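Leukocyte-associated immunoglobulin-like receptor 1 (Mus musculus, PDB 4ESK) acts as an inhibitory receptor that restrains cytolytic function of NK cells, B-cells and T-cells through the phosphatases PTPN6 and PTPN11, this chain being its extracellular immunoglobulin-like domain. Local coordinates at residues 45-50 with 75-80; 15-20 with 94-99; 28-33 with 63-68. One frame throughout, in Å; residues are numbered along the deposited sequence. Where two conformers were deposited one is given.

Contact 1. Residues 45-50 with 75-80; sequences EKDGST and TGHYSC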
# COMPACT_ATOMS: atom_id res chain seq x y z
N GLU A 45 3.45 2.30 5.28
CA GLU A 45 4.60 1.94 6.09
C GLU A 45 5.52 1.06 5.24
O GLU A 45 5.04 0.14 4.58
CB GLU A 45 4.18 1.17 7.35
CG GLU A 45 5.33 0.91 8.33
CD GLU A 45 4.94 0.06 9.53
OE1 GLU A 45 4.72 0.63 10.61
OE2 GLU A 45 4.85 -1.19 9.40
N LYS A 46 6.81 1.36 5.26
CA LYS A 46 7.82 0.52 4.59
C LYS A 46 8.87 0.14 5.61
O LYS A 46 9.47 1.02 6.22
CB LYS A 46 8.47 1.27 3.44
CG LYS A 46 9.61 0.54 2.70
CD LYS A 46 10.17 1.42 1.61
CE LYS A 46 11.27 0.74 0.81
NZ LYS A 46 12.43 0.32 1.64
N ASP A 47 9.10 -1.17 5.78
CA ASP A 47 10.16 -1.70 6.66
C ASP A 47 10.09 -1.10 8.07
O ASP A 47 11.10 -0.67 8.62
CB ASP A 47 11.54 -1.45 6.03
CG ASP A 47 11.70 -2.12 4.67
OD1 ASP A 47 11.08 -3.18 4.47
OD2 ASP A 47 12.44 -1.58 3.82
N GLY A 48 8.89 -1.04 8.63
CA GLY A 48 8.69 -0.53 9.99
C GLY A 48 8.64 0.97 10.20
O GLY A 48 8.50 1.40 11.35
N SER A 49 8.74 1.80 9.15
CA SER A 49 8.61 3.24 9.32
C SER A 49 7.72 3.88 8.27
O SER A 49 7.44 3.30 7.21
CB SER A 49 9.98 3.94 9.37
OG SER A 49 10.57 4.03 8.09
N THR A 50 7.22 5.08 8.58
CA THR A 50 6.36 5.81 7.68
C THR A 50 7.10 6.16 6.39
O THR A 50 8.18 6.77 6.42
CB THR A 50 5.81 7.08 8.32
OG1 THR A 50 5.14 6.75 9.54
CG2 THR A 50 4.87 7.79 7.38
N THR A 75 12.70 -1.44 -2.93
CA THR A 75 12.69 -2.79 -2.35
C THR A 75 12.38 -2.78 -0.85
O THR A 75 13.01 -2.03 -0.09
CB THR A 75 14.00 -3.53 -2.65
OG1 THR A 75 14.12 -3.68 -4.07
CG2 THR A 75 14.06 -4.90 -1.98
N GLY A 76 11.41 -3.59 -0.43
CA GLY A 76 11.01 -3.66 0.97
C GLY A 76 9.61 -4.22 1.22
O GLY A 76 8.95 -4.68 0.29
N HIS A 77 9.19 -4.15 2.49
CA HIS A 77 7.90 -4.67 2.96
C HIS A 77 6.97 -3.54 3.25
O HIS A 77 7.35 -2.58 3.96
CB HIS A 77 8.08 -5.50 4.23
CG HIS A 77 8.79 -6.81 3.99
ND1 HIS A 77 10.14 -6.90 3.90
CD2 HIS A 77 8.31 -8.10 3.82
CE1 HIS A 77 10.50 -8.18 3.68
NE2 HIS A 77 9.38 -8.92 3.62
N TYR A 78 5.74 -3.63 2.75
CA TYR A 78 4.80 -2.53 2.79
C TYR A 78 3.49 -2.94 3.42
O TYR A 78 3.02 -4.06 3.20
CB TYR A 78 4.49 -2.04 1.38
CG TYR A 78 5.64 -1.34 0.69
CD1 TYR A 78 5.73 0.04 0.68
CD2 TYR A 78 6.64 -2.08 0.06
CE1 TYR A 78 6.79 0.69 0.04
CE2 TYR A 78 7.70 -1.44 -0.58
CZ TYR A 78 7.76 -0.07 -0.59
OH TYR A 78 8.79 0.55 -1.24
N SER A 79 2.92 -2.02 4.20
CA SER A 79 1.58 -2.20 4.73
C SER A 79 0.89 -0.84 4.83
O SER A 79 1.56 0.22 4.91
CB SER A 79 1.63 -2.90 6.08
OG SER A 79 2.36 -2.13 7.01
N CYS A 80 -0.44 -0.86 4.77
CA CYS A 80 -1.22 0.37 4.93
C CYS A 80 -1.71 0.47 6.39
O CYS A 80 -2.17 -0.51 6.94
CB CYS A 80 -2.45 0.35 4.01
SG CYS A 80 -2.06 0.30 2.23
O HOH W 1 5.70 -2.56 6.51
O HOH W 2 14.17 -3.15 2.56

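Contact 2. Residues 15-20 with 94-99; sequences NSSLMI and TLELKV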
# COMPACT_ATOMS: atom_id res chain seq x y z
N ASN A 15 1.03 -14.93 -3.16
CA ASN A 15 1.15 -13.75 -4.01
C ASN A 15 1.54 -12.50 -3.25
O ASN A 15 1.32 -11.42 -3.74
CB ASN A 15 -0.14 -13.50 -4.77
CG ASN A 15 -1.35 -13.52 -3.88
OD1 ASN A 15 -1.35 -12.96 -2.78
ND2 ASN A 15 -2.40 -14.20 -4.35
N SER A 16 2.13 -12.68 -2.08
CA SER A 16 2.50 -11.56 -1.22
C SER A 16 3.87 -10.96 -1.53
O SER A 16 4.26 -9.97 -0.91
CB SER A 16 2.46 -12.00 0.25
OG SER A 16 1.14 -12.34 0.65
N SER A 17 4.61 -11.55 -2.49
CA SER A 17 5.93 -11.06 -2.87
C SER A 17 5.98 -10.79 -4.37
O SER A 17 5.83 -11.71 -5.17
CB SER A 17 7.01 -12.08 -2.48
OG SER A 17 6.98 -12.35 -1.09
N LEU A 18 6.18 -9.53 -4.73
CA LEU A 18 6.14 -9.08 -6.11
C LEU A 18 7.50 -8.67 -6.63
O LEU A 18 8.28 -8.06 -5.92
CB LEU A 18 5.19 -7.89 -6.24
CG LEU A 18 3.75 -8.05 -5.76
CD1 LEU A 18 3.01 -6.72 -5.91
CD2 LEU A 18 3.03 -9.14 -6.55
N MET A 19 7.74 -8.99 -7.90
CA MET A 19 8.91 -8.54 -8.65
C MET A 19 8.50 -7.34 -9.49
O MET A 19 7.47 -7.35 -10.16
CB MET A 19 9.35 -9.67 -9.57
CG MET A 19 10.53 -9.40 -10.47
SD MET A 19 10.95 -10.90 -11.39
CE MET A 19 10.37 -10.47 -13.03
N ILE A 20 9.35 -6.31 -9.47
CA ILE A 20 9.06 -5.02 -10.07
C ILE A 20 10.33 -4.63 -10.83
O ILE A 20 11.40 -4.69 -10.26
CB ILE A 20 8.80 -3.97 -8.96
CG1 ILE A 20 7.66 -4.42 -8.02
CG2 ILE A 20 8.51 -2.60 -9.55
CD1 ILE A 20 6.30 -4.48 -8.68
N THR A 94 0.91 -7.42 4.96
CA THR A 94 2.16 -6.91 4.46
C THR A 94 2.49 -7.54 3.11
O THR A 94 2.35 -8.76 2.95
CB THR A 94 3.28 -7.21 5.46
OG1 THR A 94 2.95 -6.61 6.71
CG2 THR A 94 4.57 -6.65 4.96
N LEU A 95 2.91 -6.71 2.16
CA LEU A 95 3.36 -7.17 0.86
C LEU A 95 4.83 -6.82 0.69
O LEU A 95 5.30 -5.78 1.14
CB LEU A 95 2.57 -6.54 -0.27
CG LEU A 95 1.06 -6.87 -0.31
CD1 LEU A 95 0.38 -6.09 -1.43
CD2 LEU A 95 0.88 -8.36 -0.53
N GLU A 96 5.53 -7.67 -0.04
CA GLU A 96 6.96 -7.47 -0.30
C GLU A 96 7.17 -7.08 -1.75
O GLU A 96 6.60 -7.72 -2.65
CB GLU A 96 7.71 -8.76 -0.00
CG GLU A 96 9.19 -8.67 -0.30
CD GLU A 96 9.96 -9.93 0.03
OE1 GLU A 96 9.37 -11.05 0.05
OE2 GLU A 96 11.18 -9.79 0.24
N LEU A 97 7.96 -6.04 -1.98
CA LEU A 97 8.41 -5.70 -3.33
C LEU A 97 9.89 -5.93 -3.47
O LEU A 97 10.65 -5.59 -2.57
CB LEU A 97 8.15 -4.25 -3.66
CG LEU A 97 6.72 -3.78 -3.54
CD1 LEU A 97 6.70 -2.34 -4.00
CD2 LEU A 97 5.80 -4.65 -4.40
N LYS A 98 10.29 -6.49 -4.61
CA LYS A 98 11.70 -6.62 -4.94
C LYS A 98 11.91 -6.00 -6.32
O LYS A 98 11.30 -6.43 -7.31
CB LYS A 98 12.15 -8.09 -4.86
CG LYS A 98 13.59 -8.33 -5.35
CD LYS A 98 14.59 -7.41 -4.65
CE LYS A 98 16.04 -7.63 -5.12
NZ LYS A 98 17.01 -7.12 -4.11
N VAL A 99 12.74 -4.96 -6.36
CA VAL A 99 13.00 -4.22 -7.58
C VAL A 99 14.24 -4.84 -8.22
O VAL A 99 15.24 -5.04 -7.54
CB VAL A 99 13.21 -2.70 -7.32
CG1 VAL A 99 13.54 -1.97 -8.62
CG2 VAL A 99 11.95 -2.11 -6.70
O HOH W 3 0.48 -10.89 2.89

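Contact 3. Residues 28-33 with 63-68; sequences VVCSYS and DEFEIG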
# COMPACT_ATOMS: atom_id res chain seq x y z
N VAL A 28 0.05 1.82 -5.23
CA VAL A 28 -0.33 1.11 -4.01
C VAL A 28 -1.73 1.60 -3.69
O VAL A 28 -1.95 2.82 -3.59
CB VAL A 28 0.59 1.40 -2.80
CG1 VAL A 28 0.18 0.55 -1.59
CG2 VAL A 28 2.07 1.11 -3.10
N VAL A 29 -2.68 0.68 -3.53
CA VAL A 29 -4.06 1.04 -3.25
C VAL A 29 -4.32 0.53 -1.84
O VAL A 29 -4.39 -0.67 -1.62
CB VAL A 29 -5.07 0.42 -4.26
CG1 VAL A 29 -6.51 0.76 -3.89
CG2 VAL A 29 -4.78 0.89 -5.69
N CYS A 30 -4.41 1.45 -0.89
CA CYS A 30 -4.85 1.13 0.47
C CYS A 30 -6.35 1.19 0.45
O CYS A 30 -6.94 2.05 -0.23
CB CYS A 30 -4.29 2.14 1.46
SG CYS A 30 -2.49 2.16 1.59
N SER A 31 -7.01 0.32 1.19
CA SER A 31 -8.48 0.30 1.21
C SER A 31 -8.95 -0.03 2.63
O SER A 31 -8.27 -0.74 3.36
CB SER A 31 -8.99 -0.73 0.19
OG SER A 31 -10.41 -0.79 0.15
N TYR A 32 -10.11 0.48 3.01
CA TYR A 32 -10.68 0.07 4.28
C TYR A 32 -12.18 0.00 4.13
O TYR A 32 -12.86 1.01 4.21
CB TYR A 32 -10.27 1.01 5.41
CG TYR A 32 -10.34 0.40 6.80
CD1 TYR A 32 -11.00 -0.80 7.06
CD2 TYR A 32 -9.72 1.04 7.87
CE1 TYR A 32 -11.01 -1.35 8.32
CE2 TYR A 32 -9.74 0.51 9.14
CZ TYR A 32 -10.39 -0.68 9.36
OH TYR A 32 -10.40 -1.22 10.63
N SER A 33 -12.66 -1.21 3.90
CA SER A 33 -14.08 -1.51 3.82
C SER A 33 -14.73 -1.25 5.17
O SER A 33 -14.20 -1.62 6.23
CB SER A 33 -14.30 -2.97 3.44
OG SER A 33 -13.95 -3.82 4.52
N ASP A 63 -7.40 4.66 -1.01
CA ASP A 63 -6.42 5.76 -0.92
C ASP A 63 -5.16 5.28 -1.64
O ASP A 63 -4.57 4.27 -1.25
CB ASP A 63 -6.12 6.03 0.54
CG ASP A 63 -7.33 6.49 1.30
OD1 ASP A 63 -8.00 5.64 1.92
OD2 ASP A 63 -7.65 7.70 1.25
N GLU A 64 -4.77 5.99 -2.70
CA GLU A 64 -3.71 5.51 -3.56
C GLU A 64 -2.43 6.30 -3.37
O GLU A 64 -2.46 7.51 -3.15
CB GLU A 64 -4.10 5.67 -5.01
CG GLU A 64 -5.24 4.80 -5.44
CD GLU A 64 -5.38 4.74 -6.94
OE1 GLU A 64 -4.44 5.17 -7.66
OE2 GLU A 64 -6.44 4.30 -7.40
N PHE A 65 -1.31 5.60 -3.50
CA PHE A 65 0.02 6.20 -3.46
C PHE A 65 0.74 5.77 -4.74
O PHE A 65 0.94 4.59 -4.95
CB PHE A 65 0.79 5.69 -2.25
CG PHE A 65 0.20 6.09 -0.92
CD1 PHE A 65 0.65 7.21 -0.28
CD2 PHE A 65 -0.77 5.31 -0.30
CE1 PHE A 65 0.13 7.59 0.95
CE2 PHE A 65 -1.31 5.68 0.92
CZ PHE A 65 -0.84 6.81 1.56
N GLU A 66 1.08 6.72 -5.61
CA GLU A 66 1.85 6.39 -6.80
C GLU A 66 3.32 6.54 -6.49
O GLU A 66 3.75 7.58 -5.97
CB GLU A 66 1.48 7.27 -7.99
CG GLU A 66 2.01 6.69 -9.30
CD GLU A 66 1.91 7.65 -10.47
OE1 GLU A 66 1.41 8.78 -10.28
OE2 GLU A 66 2.32 7.26 -11.58
N ILE A 67 4.08 5.49 -6.79
CA ILE A 67 5.50 5.41 -6.54
C ILE A 67 6.22 5.06 -7.85
O ILE A 67 6.21 3.93 -8.29
CB ILE A 67 5.85 4.33 -5.50
CG1 ILE A 67 5.03 4.50 -4.23
CG2 ILE A 67 7.33 4.37 -5.16
CD1 ILE A 67 5.25 3.36 -3.26
N GLY A 68 6.84 6.06 -8.48
CA GLY A 68 7.50 5.80 -9.76
C GLY A 68 8.23 7.03 -10.27
O GLY A 68 7.81 8.15 -9.98

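Contact 1. Residues 45-50 with 75-80
Thr75 offers its carbonyl O to Lys46 NZ at 3.0 Å, the ammonium arriving from above the carbonyl plane while it also makes a salt bridge to OD2 of Asp47. A water donates to both Thr75 O and Asp47 OD2. Gly76 passes beneath this charged pair, where a CB would collide with Lys46 NZ and Asp47 OD2. At His77 the backbone N points almost straight (171°) at Asp47 OD1, 2.9 Å away, on the syn side of that oxygen but 35° out of the carboxylate plane, and Asp47 N returns a bond to His77 O. Lys46 and Asp47 open the type I' turn Lys46-Ser49, which joins strands C and C' of the immunoglobulin fold. Tyr78, whose OH bonds to Ile74 O in a tyrosine corner, takes Lys46 CG over one ring face, 4.1 Å from the centroid; with CG anti to the backbone N (chi1 176°), the lysine runs alongside the ring past OH to Thr75. Shortened to an alanine, this side chain would probably uncover much of the Tyr78 face and leave Asp47 OD2 and Thr75 O without their ammonium partner. Ser79 and Glu45 exchange two backbone bonds, Glu45 N to Ser79 O being 2.8 Å, while the Glu45 carboxylate turns to Arg91.

Contact 2. Residues 15-20 with 94-99
Leu18 and Leu97 lie side by side on one face of a parallel strand pair, the short 17-20 running beside 95-99 with their axes 4.7 Å apart. Four backbone bonds join them in the alternating pattern of parallel strands: Glu96 N to Ser16 O, Leu18 N to Glu96 O, Lys98 N to Leu18 O and Ile20 N to Lys98 O. The second of these is the most linear, with Leu18 N 2.8 Å from Glu96 O and an angle of 175° at the hydrogen; the last bends to 148°.

The Leu18 side chain can be followed outward. Its CB rests 3.8 Å from Leu97 CD2 and close to the carbonyl O of Glu96. One bond further, CG is 4.2 Å from that same Leu97 methyl, and at the tip CD1 returns to 3.8 Å from Leu97 CD2. One methyl of Leu97 thus serves CB, CG and CD1, because CG stands beside the Leu18 backbone N (chi1 -56°), while the CD2 branch of Leu18 turns away from it. Ile20 also reaches this methyl, crossing Leu97 obliquely, its CG1 4.1 Å from Leu97 CD2, and its CB faces Val99 CG2 more loosely at 4.3 Å. The other face carries Ser17, Glu96, Met19 and Lys98; a bond there from Ser17 OG to Glu96 OE1 holds for one serine conformer only and is uncertain.

This is the A'-G pairing of an immunoglobulin domain, with the 17-21 strand outermost in its sheet within this chain. Strand 88-100 lies between it and strand 76-84, whose Tyr78 and Gly76 make backbone hydrogen bonds with Leu95 and Leu97; Leu97 also packs on Tyr78, Val99 on Ile74 and Ile20 on Val70.

Contact 3. Residues 28-33 with 63-68
In the B-E strand pair of the immunoglobulin sandwich, Val28 faces Phe65 and Cys30 faces Asp63, each pair joined by two backbone hydrogen bonds. The strands 26-31 and 62-67 run antiparallel, their short segments meeting at 161°. Val28 N sits 2.9 Å from Phe65 O and Cys30 N 2.8 Å from Asp63 O, with the return bonds of similar length.

The side chains of these hydrogen-bonded pairs all turn to one face, the interior of the sandwich. Cys30 SG comes to the edge of the Phe65 ring, 3.8 Å from its CE2, and the sulfur stands 74° off the ring normal, so it meets the rim and not the pi cloud. Phe65 has CG anti to its carbonyl carbon (chi1 -65°), which swings the ring past the sulfur, while Lys54 makes a cation-pi contact with the same ring. Further along, Val28 CG2 and Ile67 CD1 meet at 3.9 Å, the two chains crossing at a slant, and Leu44 of strand 41-46 touches both. Buried Asp63 is held by polar partners beyond the pair: OD1 bonds to His36 and Tyr82, OD2 to the backbone N of Glu57. If His36 and Tyr82 act as donors, as Glu57 N does, the carboxylate is probably kept ionised.

On the outer face Val29 and Glu64 lie side by side, with Val29 CG2 3.9 Å from Glu64 CG, an aliphatic contact along the extended, solvent-facing Glu64 side chain. Cys30 is bonded to Cys80 of the other sheet, the pin between the B and F strands that is the hallmark of the immunoglobulin fold.

How the contacts relate
Contacts 1 and 2 belong to the same five-stranded sheet, where strands 76-84 and 88-100 are neighbours, so that the two contacts adjoin. Contact 3 forms the facing two-stranded sheet, tied to contact 1 by the Cys30-Cys80 disulfide, and stays about 6 Å from contact 2 at the nearest atoms. Contact 3, nearest the centre of the chain, and contact 1 are both partly buried, with inward faces in the core; contact 2 lies at the surface. Contact 3 combines an apolar, sulfur-bearing inner face with a buried carboxylate. Contact 1 combines backbone pairing with a lysine-aspartate pair at a turn and a CH-pi contact. Contact 2 pairs strands in parallel, whereas the other two are antiparallel.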